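PDB 3SVT: short-chain type dehydrogenase/reductase from Mycobacterium ulcerans, which probably works as an oxidoreductase of the short-chain dehydrogenase/reductase family, most likely with a nicotinamide cofactor such as NAD. Local coordinates for residues B[37-42]-B[82-87]. Residues are numbered along the deposited sequence; the frame is centred on the assembly and turned at random.
Sequences SVMIVG and VDAVTA
Met39 reaches out from strand 37-42 and lies against Val85 and Ala84 of helix 75-89, making the whole contact with one long side chain. Its CG stands anti to the backbone N (chi1 -169°) and the chain stays extended through chi2, which carries the sulfur out from the sheet; the bend comes at the last torsion, chi3 -80°, and folds the methyl over the helix backbone. There CE sits 3.7 Å from Ala84 CB and 3.6 Å from Val85 N, a van der Waals touch where Ala84 leads into Val85. Nearer the strand, Val85 sends CG2 back to meet Met39 CB at 3.9 Å, while its CB packs 4.0 Å from Met39 SD, and the two side chains cross at a slant. The main chains approach to 6.3 Å between the CA atoms of Met39 and Val85.

On the far side of the helix, Thr86 OG1 turns back to hydrogen-bond Val82 O at 2.7 Å, and that carbonyl also accepts from Thr86 N on the opposite face of its plane. Met39 also touches Arg66 and Glu68 of the neighbouring strand 64-69, and Thr13 of strand 13-17 packs on Val85. Helix 75-89, which connects strands 64-69 and 94-97, covers the sheet face opposite helix 22-33, here at the second strand from the edge: the α/β/α Rossmann fold of short-chain dehydrogenases/reductases.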
# COMPACT_ATOMS: atom_id res chain seq x y z
N SER B 37 -9.77 17.55 -29.97
CA SER B 37 -9.63 16.56 -31.04
C SER B 37 -9.26 15.21 -30.45
O SER B 37 -8.29 15.07 -29.70
CB SER B 37 -8.56 17.00 -32.04
OG SER B 37 -9.02 18.12 -32.77
N VAL B 38 -10.05 14.20 -30.80
CA VAL B 38 -9.83 12.87 -30.31
C VAL B 38 -9.70 11.89 -31.49
O VAL B 38 -10.46 11.98 -32.46
CB VAL B 38 -10.99 12.43 -29.42
CG1 VAL B 38 -10.73 11.00 -28.88
CG2 VAL B 38 -11.19 13.43 -28.27
N MET B 39 -8.74 10.98 -31.39
CA MET B 39 -8.73 9.75 -32.17
C MET B 39 -9.05 8.59 -31.23
O MET B 39 -8.36 8.38 -30.21
CB MET B 39 -7.37 9.50 -32.83
CG MET B 39 -7.40 8.38 -33.86
SD MET B 39 -5.80 7.98 -34.58
CE MET B 39 -5.69 9.29 -35.81
N ILE B 40 -10.12 7.87 -31.56
CA ILE B 40 -10.46 6.62 -30.88
C ILE B 40 -9.93 5.42 -31.68
O ILE B 40 -10.11 5.35 -32.89
CB ILE B 40 -11.97 6.43 -30.66
CG1 ILE B 40 -12.77 6.60 -31.98
CG2 ILE B 40 -12.47 7.41 -29.59
CD1 ILE B 40 -14.28 6.29 -31.83
N VAL B 41 -9.27 4.50 -31.00
CA VAL B 41 -8.80 3.30 -31.65
C VAL B 41 -9.40 2.10 -30.91
O VAL B 41 -9.76 2.20 -29.73
CB VAL B 41 -7.27 3.24 -31.68
CG1 VAL B 41 -6.70 4.45 -32.42
CG2 VAL B 41 -6.69 3.13 -30.27
N GLY B 42 -9.51 0.99 -31.63
CA GLY B 42 -10.06 -0.26 -31.11
C GLY B 42 -10.13 -1.34 -32.18
O GLY B 42 -9.80 -1.10 -33.35
N VAL B 82 -0.47 5.97 -33.30
CA VAL B 82 0.15 7.08 -32.59
C VAL B 82 0.75 8.11 -33.56
O VAL B 82 0.66 9.29 -33.31
CB VAL B 82 1.20 6.59 -31.59
CG1 VAL B 82 1.96 7.75 -31.02
CG2 VAL B 82 0.52 5.74 -30.45
N ASP B 83 1.39 7.66 -34.63
CA ASP B 83 1.88 8.57 -35.70
C ASP B 83 0.75 9.42 -36.25
O ASP B 83 0.88 10.63 -36.40
CB ASP B 83 2.48 7.80 -36.88
CG ASP B 83 3.71 6.99 -36.51
OD1 ASP B 83 4.37 7.31 -35.51
OD2 ASP B 83 4.04 6.04 -37.25
N ALA B 84 -0.35 8.77 -36.57
CA ALA B 84 -1.49 9.43 -37.18
C ALA B 84 -2.09 10.48 -36.27
O ALA B 84 -2.36 11.58 -36.70
CB ALA B 84 -2.54 8.42 -37.55
N VAL B 85 -2.31 10.16 -35.00
CA VAL B 85 -2.91 11.15 -34.13
C VAL B 85 -1.99 12.35 -33.90
O VAL B 85 -2.45 13.46 -33.77
CB VAL B 85 -3.39 10.58 -32.81
CG1 VAL B 85 -2.24 10.08 -31.95
CG2 VAL B 85 -4.19 11.66 -32.09
N THR B 86 -0.69 12.11 -33.86
CA THR B 86 0.29 13.16 -33.66
C THR B 86 0.46 14.05 -34.90
O THR B 86 0.61 15.27 -34.80
CB THR B 86 1.63 12.51 -33.31
OG1 THR B 86 1.45 11.63 -32.19
CG2 THR B 86 2.67 13.58 -32.98
N ALA B 87 0.44 13.42 -36.07
CA ALA B 87 0.55 14.11 -37.34
C ALA B 87 -0.69 14.97 -37.62
O ALA B 87 -0.63 15.91 -38.41
CB ALA B 87 0.76 13.10 -38.47